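OBG-type G domain-containing protein (Pyrococcus horikoshii, PDB 2E87) is of unknown cellular function but binds GDP and, as a member of the Obg-type GTP-binding family, probably also GTP. Local coordinates at residues Glu6-Val11 with Lys152-Leu157; Glu166-Val171 with Phe214-Ile219; Arg2-Arg7 with Lys158-Val163. All coordinates share one frame; numbering follows the deposited sequence.

Contacts 1 and 3 lie side by side in the N-terminal helical part, their centres about 10 Å apart. Both start from the same leading segment, share Glu6 and Arg7, and touch one sulfate ion. Contact 1 sets Glu6-Val11 against the end of helix 144-156, and contact 3 sets Arg2-Arg7 against the loop that leaves it. That loop runs on to strand 169-173, the first strand of contact 2, which belongs to the G domain and follows in series. Contact 2 is centred about 18 Å from contact 3 and 28 Å from contact 1. The chain's beginning is thus packed beside the connection between helical part and nucleotide-binding domain. Contacts 2 and 3 meet where Gln217 touches Val163.

Contact 1. Residues Glu6-Val11 with Lys152-Leu157; sequences ERMPTV and KAREVL. With SO4 (sulfate ion), chain C.
The end of the Met8 side chain, a selenomethionine in this crystal, presses against the base of Arg154, and the two side chains run antiparallel alongside each other. Met8 CE lies 3.4 Å from Arg154 CB and 4.1 Å from Leu157 CD1, so the methyl group rests between the first aliphatic carbons of Arg154 and the side chain of Leu157, about one turn further on. A long, unbranched, apolar chain suits this place. With CG anti to the backbone N (chi1 -178°) and the chain straight as far as SE, Met8 reaches the helix surface before it bends at its last torsion. This half of the contact is buried and closely packed.

Towards solvent the packing gives way to polar and ionic contacts. Arg154 is extended from CG to NE, which takes its guanidinium beyond the helix and alongside the loop backbone. There Arg154 NE makes a weak hydrogen bond to Met8 O, 2.9 Å long but bent to 123° at the hydrogen. Pro9 O lies near the guanidinium plane at its edge, 3.3 Å from Arg154 CD, while Thr10 OG1 sits over one face, displaced from the centre of the group. At the far end Arg154 NH2 comes within 2.7 Å of O3 of a sulfate ion, probably from the crystallisation liquor. Glu155 OE1 is 3.5 Å from Arg154 NH1 in a salt bridge, and this carboxylate would partly balance the positive charge gathered at the anion. Lys158 also binds the sulfate.

Segment 6-11 precedes helix 14-30. Pro9 and Val11 pack on helix 38-67, Val11 also reaches Leu147 and Leu150 of helix 144-156, and Ala153, Val156 and Leu157 turn to helix 76-86, so the loop lies between helices 38-67 and 144-156, touching both.

Contact 2. Residues Glu166-Val171 with Phe214-Ile219; sequences EIPTVV and FRYQII
Ile167 and Ile219 both place CG1 between the backbone N and the carbonyl carbon (chi1 71° and 67°), and in each case this sends CD1 across to the partner strand. Ile167 CD1 lands 3.7 Å from Gln217 CB, its chain crossing that of the glutamine at about a right angle, whereas Ile219 CD1 runs beside Val171 and meets CG2 of that residue at 3.9 Å. Beta-branched residues suit such a pairing, since they favour the extended backbone of a strand and their methyl groups pack against neighbours on the same face.

The backbones run parallel, with Thr169 level with Gln217, Val170 with Ile218 and Val171 with Ile219. Three nearly straight hydrogen bonds join them: Gln217 N to Pro168 O, 2.9 Å; Val170 N to Gln217 O, 2.7 Å; and Ile219 N to Val170 O, 2.9 Å. Proline fits at position 168 because only its carbonyl is used here; Pro168 CB also rests 4.2 Å from Tyr216 CD2. Side chains alternate between the two faces of the sheet. Thr169, Val171, Gln217 and Ile219 share one face, and Val170 and Ile218 share the other, where Val170 CB touches Ile218 CD1 at 3.7 Å.

On their outer edges, strand 214-220 pairs antiparallel with strand 204-211 and strand 169-173 pairs with strand 249-254, which makes this pair an interior part of the sheet. Strand 169-173 leads into the P-loop and helix 180-187, whose Lys180 and Ser181 bind GDP. A central parallel strand with the phosphate-binding loop at its C-terminal end, flanked by further strands, is characteristic of the P-loop GTPase fold.

Contact 3. Residues Arg2-Arg7 with Lys158-Val163; sequences RNPFER and KDLPVV. With SO4 (sulfate ion), chain C.
An Asx turn and a type I beta turn that both begin at Asn3 shape the chain's N-terminal loop where Asn3, Pro4 and Phe5 meet Leu160. Asn3 OD1 accepts a hydrogen bond from Phe5 N at 3.1 Å, in the carbonyl plane and on a lone pair, while Glu6 N bonds to Asn3 O to close the beta turn. Asparagine suits the first position because its amide can serve both directions: ND2 turns to the opposite segment, 3.7 Å from Leu160 CB, and donates to Leu157 O. Pro4, with its fixed phi, favours the turn and lays its CD 4.1 Å from Leu160 CD1.

The same Leu160 methyl group meets the Phe5 ring obliquely, with Leu160 CD1 3.8 Å from Phe5 CD1. Phe5 packs on Val82 and Leu160 on Leu85 of helix 76-86, so both side chains are shielded from water. At the outer side, Arg2, just before the turn and poorly ordered, forms a salt bridge with Glu6. Lys158 points away from the loop, and its extended chain carries NZ to the sulfate ion, 2.7 Å from O1 and 2.8 Å from O4.

Contact 1. Residues Glu6-Val11 with Lys152-Leu157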
# COMPACT_ATOMS: atom_id res chain seq x y z
N GLU A 6 7.73 -4.01 -2.84
CA GLU A 6 8.45 -4.95 -3.69
C GLU A 6 9.86 -5.19 -3.18
O GLU A 6 10.43 -6.26 -3.39
CB GLU A 6 8.49 -4.45 -5.13
CG GLU A 6 9.54 -3.38 -5.40
CD GLU A 6 10.63 -3.88 -6.32
OE1 GLU A 6 10.31 -4.27 -7.46
OE2 GLU A 6 11.81 -3.88 -5.91
N ARG A 7 10.42 -4.21 -2.48
CA ARG A 7 11.77 -4.30 -1.94
C ARG A 7 11.82 -4.99 -0.57
O ARG A 7 12.90 -5.35 -0.10
CB ARG A 7 12.37 -2.90 -1.80
CG ARG A 7 12.95 -2.31 -3.08
CD ARG A 7 14.48 -2.29 -3.01
NE ARG A 7 14.98 -1.46 -1.90
CZ ARG A 7 16.22 -1.52 -1.42
NH1 ARG A 7 17.10 -2.37 -1.94
NH2 ARG A 7 16.57 -0.73 -0.41
N MSE A 8 10.67 -5.16 0.07
CA MSE A 8 10.65 -5.81 1.38
C MSE A 8 11.12 -7.26 1.24
O MSE A 8 10.51 -8.08 0.55
CB MSE A 8 9.25 -5.74 2.01
CG MSE A 8 9.17 -6.36 3.40
SE MSE A 8 7.39 -6.29 4.21
CE MSE A 8 6.33 -6.57 2.63
N PRO A 9 12.23 -7.59 1.89
CA PRO A 9 12.84 -8.91 1.87
C PRO A 9 12.08 -9.98 2.64
O PRO A 9 11.25 -9.70 3.50
CB PRO A 9 14.20 -8.65 2.49
CG PRO A 9 13.84 -7.67 3.58
CD PRO A 9 12.87 -6.72 2.90
N THR A 10 12.37 -11.23 2.31
CA THR A 10 11.74 -12.33 3.01
C THR A 10 12.38 -12.30 4.40
O THR A 10 13.60 -12.16 4.54
CB THR A 10 12.04 -13.65 2.28
OG1 THR A 10 11.29 -13.69 1.06
CG2 THR A 10 11.65 -14.83 3.14
N VAL A 11 11.55 -12.39 5.42
CA VAL A 11 12.01 -12.36 6.80
C VAL A 11 12.32 -13.77 7.28
O VAL A 11 11.47 -14.65 7.19
CB VAL A 11 10.94 -11.78 7.74
CG1 VAL A 11 11.38 -11.89 9.16
CG2 VAL A 11 10.68 -10.33 7.38
N LYS A 152 4.20 -12.99 6.24
CA LYS A 152 2.86 -13.19 5.67
C LYS A 152 2.28 -11.84 5.22
O LYS A 152 1.60 -11.75 4.20
CB LYS A 152 1.91 -13.82 6.70
CG LYS A 152 2.22 -15.26 7.10
CD LYS A 152 1.43 -15.65 8.33
CE LYS A 152 1.91 -16.95 8.96
NZ LYS A 152 1.37 -17.14 10.34
N ALA A 153 2.54 -10.79 5.98
CA ALA A 153 2.04 -9.47 5.60
C ALA A 153 2.74 -9.09 4.28
O ALA A 153 2.17 -8.41 3.44
CB ALA A 153 2.35 -8.46 6.67
N ARG A 154 3.98 -9.56 4.13
CA ARG A 154 4.79 -9.28 2.95
C ARG A 154 4.15 -9.86 1.70
O ARG A 154 4.10 -9.20 0.66
CB ARG A 154 6.18 -9.88 3.13
CG ARG A 154 7.03 -9.84 1.88
CD ARG A 154 8.34 -10.58 2.11
NE ARG A 154 9.19 -10.61 0.92
CZ ARG A 154 8.83 -11.13 -0.24
NH1 ARG A 154 7.63 -11.68 -0.39
NH2 ARG A 154 9.67 -11.11 -1.27
N GLU A 155 3.67 -11.09 1.80
CA GLU A 155 3.05 -11.76 0.68
C GLU A 155 1.72 -11.11 0.34
O GLU A 155 1.41 -10.91 -0.82
CB GLU A 155 2.86 -13.24 1.01
CG GLU A 155 2.84 -14.16 -0.20
CD GLU A 155 4.11 -14.08 -1.03
OE1 GLU A 155 5.22 -14.24 -0.48
OE2 GLU A 155 4.00 -13.86 -2.26
N VAL A 156 0.94 -10.78 1.37
CA VAL A 156 -0.37 -10.15 1.17
C VAL A 156 -0.27 -8.77 0.53
O VAL A 156 -1.12 -8.39 -0.27
CB VAL A 156 -1.14 -9.98 2.51
CG1 VAL A 156 -2.34 -9.08 2.30
CG2 VAL A 156 -1.60 -11.33 3.04
N LEU A 157 0.77 -8.03 0.90
CA LEU A 157 0.93 -6.67 0.40
C LEU A 157 1.24 -6.58 -1.09
O LEU A 157 1.15 -5.50 -1.68
CB LEU A 157 1.98 -5.93 1.22
CG LEU A 157 1.53 -5.61 2.64
CD1 LEU A 157 2.68 -4.98 3.40
CD2 LEU A 157 0.32 -4.67 2.61
S SO4 C . 9.00 -14.10 -3.33
O1 SO4 C . 8.62 -13.08 -4.43
O2 SO4 C . 9.53 -15.40 -3.94
O3 SO4 C . 10.13 -13.45 -2.52
O4 SO4 C . 7.74 -14.44 -2.52

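Contact 2. Residues Glu166-Val171 with Phe214-Ile219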
# COMPACT_ATOMS: atom_id res chain seq x y z
N GLU A 166 0.18 10.14 -8.18
CA GLU A 166 0.47 11.57 -8.28
C GLU A 166 -0.50 12.31 -9.18
O GLU A 166 -1.05 13.33 -8.80
CB GLU A 166 1.88 11.83 -8.83
CG GLU A 166 3.02 11.46 -7.92
CD GLU A 166 4.32 12.13 -8.37
OE1 GLU A 166 4.68 12.02 -9.56
OE2 GLU A 166 4.97 12.77 -7.51
N ILE A 167 -0.69 11.80 -10.39
CA ILE A 167 -1.56 12.47 -11.34
C ILE A 167 -3.04 12.49 -10.98
O ILE A 167 -3.55 11.58 -10.30
CB ILE A 167 -1.37 11.87 -12.74
CG1 ILE A 167 -1.96 10.47 -12.80
CG2 ILE A 167 0.12 11.84 -13.08
CD1 ILE A 167 -2.07 9.93 -14.20
N PRO A 168 -3.77 13.51 -11.45
CA PRO A 168 -5.20 13.61 -11.14
C PRO A 168 -5.93 12.33 -11.55
O PRO A 168 -5.69 11.78 -12.62
CB PRO A 168 -5.67 14.82 -11.96
CG PRO A 168 -4.37 15.59 -12.25
CD PRO A 168 -3.39 14.48 -12.49
N THR A 169 -6.80 11.84 -10.68
CA THR A 169 -7.55 10.63 -11.00
C THR A 169 -9.06 10.86 -10.99
O THR A 169 -9.58 11.57 -10.13
CB THR A 169 -7.24 9.46 -10.01
OG1 THR A 169 -5.88 9.07 -10.14
CG2 THR A 169 -8.11 8.24 -10.31
N VAL A 170 -9.73 10.27 -11.97
CA VAL A 170 -11.17 10.33 -12.06
C VAL A 170 -11.68 8.95 -11.62
O VAL A 170 -11.19 7.91 -12.08
CB VAL A 170 -11.66 10.57 -13.51
CG1 VAL A 170 -13.19 10.53 -13.53
CG2 VAL A 170 -11.17 11.92 -14.01
N VAL A 171 -12.66 8.96 -10.71
CA VAL A 171 -13.26 7.74 -10.18
C VAL A 171 -14.70 7.64 -10.69
O VAL A 171 -15.52 8.50 -10.40
CB VAL A 171 -13.25 7.75 -8.62
CG1 VAL A 171 -13.90 6.52 -8.07
CG2 VAL A 171 -11.82 7.85 -8.10
N PHE A 214 -0.14 16.50 -20.21
CA PHE A 214 -0.67 16.11 -18.91
C PHE A 214 -1.41 14.78 -19.02
O PHE A 214 -2.07 14.49 -20.02
CB PHE A 214 -1.62 17.18 -18.36
CG PHE A 214 -0.99 18.55 -18.23
CD1 PHE A 214 -0.87 19.38 -19.35
CD2 PHE A 214 -0.50 18.99 -17.01
CE1 PHE A 214 -0.27 20.63 -19.24
CE2 PHE A 214 0.10 20.24 -16.88
CZ PHE A 214 0.22 21.06 -18.00
N ARG A 215 -1.28 13.96 -17.98
CA ARG A 215 -1.94 12.67 -17.96
C ARG A 215 -3.05 12.67 -16.92
O ARG A 215 -2.92 13.28 -15.85
CB ARG A 215 -0.92 11.58 -17.67
CG ARG A 215 0.13 11.45 -18.78
CD ARG A 215 1.45 10.91 -18.24
NE ARG A 215 1.76 9.57 -18.72
CZ ARG A 215 2.03 9.27 -19.99
NH1 ARG A 215 2.06 10.22 -20.91
NH2 ARG A 215 2.29 8.01 -20.33
N TYR A 216 -4.16 12.02 -17.26
CA TYR A 216 -5.29 11.90 -16.35
C TYR A 216 -5.60 10.44 -16.16
O TYR A 216 -5.75 9.70 -17.13
CB TYR A 216 -6.52 12.60 -16.90
CG TYR A 216 -6.34 14.08 -17.05
CD1 TYR A 216 -5.78 14.61 -18.20
CD2 TYR A 216 -6.67 14.95 -16.01
CE1 TYR A 216 -5.55 15.97 -18.32
CE2 TYR A 216 -6.44 16.31 -16.12
CZ TYR A 216 -5.87 16.81 -17.28
OH TYR A 216 -5.62 18.16 -17.41
N GLN A 217 -5.66 10.01 -14.91
CA GLN A 217 -5.95 8.62 -14.62
C GLN A 217 -7.47 8.39 -14.47
O GLN A 217 -8.17 9.19 -13.85
CB GLN A 217 -5.22 8.20 -13.35
CG GLN A 217 -5.24 6.70 -13.11
CD GLN A 217 -4.44 6.29 -11.89
OE1 GLN A 217 -4.70 6.75 -10.77
NE2 GLN A 217 -3.46 5.42 -12.11
N ILE A 218 -7.97 7.30 -15.04
CA ILE A 218 -9.39 6.96 -14.96
C ILE A 218 -9.56 5.55 -14.39
O ILE A 218 -8.94 4.61 -14.87
CB ILE A 218 -10.08 6.95 -16.36
CG1 ILE A 218 -9.62 8.14 -17.22
CG2 ILE A 218 -11.59 7.00 -16.18
CD1 ILE A 218 -9.99 9.51 -16.67
N ILE A 219 -10.40 5.40 -13.36
CA ILE A 219 -10.67 4.08 -12.79
C ILE A 219 -12.16 3.91 -12.57
O ILE A 219 -12.88 4.89 -12.38
CB ILE A 219 -9.99 3.86 -11.41
CG1 ILE A 219 -10.61 4.78 -10.36
CG2 ILE A 219 -8.50 4.11 -11.50
CD1 ILE A 219 -10.12 4.50 -8.95

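Contact 3. Residues Arg2-Arg7 with Lys158-Val163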
# COMPACT_ATOMS: atom_id res chain seq x y z
N ARG A 2 4.49 1.84 -8.85
CA ARG A 2 4.93 0.49 -8.46
C ARG A 2 4.38 0.09 -7.09
O ARG A 2 3.59 0.82 -6.50
CB ARG A 2 6.46 0.43 -8.41
CG ARG A 2 7.07 1.20 -7.26
CD ARG A 2 8.59 1.17 -7.32
NE ARG A 2 9.13 -0.18 -7.51
CZ ARG A 2 9.21 -0.80 -8.69
NH1 ARG A 2 8.80 -0.20 -9.80
NH2 ARG A 2 9.71 -2.02 -8.77
N ASN A 3 4.80 -1.08 -6.60
CA ASN A 3 4.37 -1.57 -5.29
C ASN A 3 5.49 -1.19 -4.31
O ASN A 3 6.61 -1.68 -4.43
CB ASN A 3 4.17 -3.09 -5.33
CG ASN A 3 3.46 -3.62 -4.10
OD1 ASN A 3 3.95 -3.51 -2.99
ND2 ASN A 3 2.28 -4.20 -4.31
N PRO A 4 5.20 -0.33 -3.33
CA PRO A 4 6.13 0.16 -2.31
C PRO A 4 6.87 -0.90 -1.52
O PRO A 4 7.94 -0.64 -0.97
CB PRO A 4 5.24 1.00 -1.38
CG PRO A 4 4.00 1.23 -2.15
CD PRO A 4 3.81 -0.02 -2.94
N PHE A 5 6.31 -2.10 -1.46
CA PHE A 5 6.92 -3.17 -0.69
C PHE A 5 7.72 -4.18 -1.52
O PHE A 5 8.33 -5.09 -0.97
CB PHE A 5 5.84 -3.90 0.14
CG PHE A 5 5.14 -3.00 1.13
CD1 PHE A 5 4.08 -2.19 0.73
CD2 PHE A 5 5.58 -2.91 2.44
CE1 PHE A 5 3.49 -1.31 1.61
CE2 PHE A 5 4.99 -2.03 3.33
CZ PHE A 5 3.95 -1.22 2.91
N GLU A 6 7.73 -4.01 -2.84
CA GLU A 6 8.45 -4.95 -3.69
C GLU A 6 9.86 -5.19 -3.18
O GLU A 6 10.43 -6.26 -3.39
CB GLU A 6 8.49 -4.45 -5.13
CG GLU A 6 9.54 -3.38 -5.40
CD GLU A 6 10.63 -3.88 -6.32
OE1 GLU A 6 10.31 -4.27 -7.46
OE2 GLU A 6 11.81 -3.88 -5.91
N ARG A 7 10.42 -4.21 -2.48
CA ARG A 7 11.77 -4.30 -1.94
C ARG A 7 11.82 -4.99 -0.57
O ARG A 7 12.90 -5.35 -0.10
CB ARG A 7 12.37 -2.90 -1.80
CG ARG A 7 12.95 -2.31 -3.08
CD ARG A 7 14.48 -2.29 -3.01
NE ARG A 7 14.98 -1.46 -1.90
CZ ARG A 7 16.22 -1.52 -1.42
NH1 ARG A 7 17.10 -2.37 -1.94
NH2 ARG A 7 16.57 -0.73 -0.41
N LYS A 158 1.58 -7.71 -1.69
CA LYS A 158 1.87 -7.76 -3.10
C LYS A 158 0.60 -7.44 -3.89
O LYS A 158 0.67 -7.02 -5.05
CB LYS A 158 2.38 -9.15 -3.50
CG LYS A 158 3.75 -9.49 -2.95
CD LYS A 158 4.23 -10.83 -3.46
CE LYS A 158 5.69 -11.04 -3.12
NZ LYS A 158 6.16 -12.40 -3.50
N ASP A 159 -0.56 -7.62 -3.26
CA ASP A 159 -1.83 -7.33 -3.92
C ASP A 159 -2.29 -5.88 -3.81
O ASP A 159 -3.46 -5.59 -4.03
CB ASP A 159 -2.94 -8.22 -3.37
CG ASP A 159 -2.67 -9.69 -3.57
OD1 ASP A 159 -2.22 -10.07 -4.68
OD2 ASP A 159 -2.91 -10.46 -2.62
N LEU A 160 -1.40 -4.97 -3.45
CA LEU A 160 -1.83 -3.58 -3.37
C LEU A 160 -2.19 -3.12 -4.77
O LEU A 160 -1.55 -3.50 -5.73
CB LEU A 160 -0.73 -2.68 -2.82
CG LEU A 160 -0.54 -2.70 -1.31
CD1 LEU A 160 0.69 -1.87 -0.95
CD2 LEU A 160 -1.79 -2.16 -0.62
N PRO A 161 -3.23 -2.30 -4.89
CA PRO A 161 -3.64 -1.80 -6.20
C PRO A 161 -2.47 -1.08 -6.87
O PRO A 161 -1.93 -0.14 -6.30
CB PRO A 161 -4.74 -0.81 -5.87
CG PRO A 161 -5.23 -1.24 -4.54
CD PRO A 161 -4.00 -1.66 -3.82
N VAL A 162 -2.09 -1.52 -8.06
CA VAL A 162 -1.00 -0.87 -8.81
C VAL A 162 -1.59 0.30 -9.61
O VAL A 162 -2.12 0.11 -10.71
CB VAL A 162 -0.34 -1.87 -9.81
CG1 VAL A 162 0.55 -1.13 -10.81
CG2 VAL A 162 0.47 -2.91 -9.04
N VAL A 163 -1.53 1.51 -9.06
CA VAL A 163 -2.07 2.70 -9.72
C VAL A 163 -1.19 3.93 -9.49
O VAL A 163 -0.37 3.96 -8.57
CB VAL A 163 -3.49 3.02 -9.24
CG1 VAL A 163 -4.44 1.97 -9.70
CG2 VAL A 163 -3.51 3.11 -7.74
S SO4 C . 9.00 -14.10 -3.33
O1 SO4 C . 8.62 -13.08 -4.43
O2 SO4 C . 9.53 -15.40 -3.94
O3 SO4 C . 10.13 -13.45 -2.52
O4 SO4 C . 7.74 -14.44 -2.52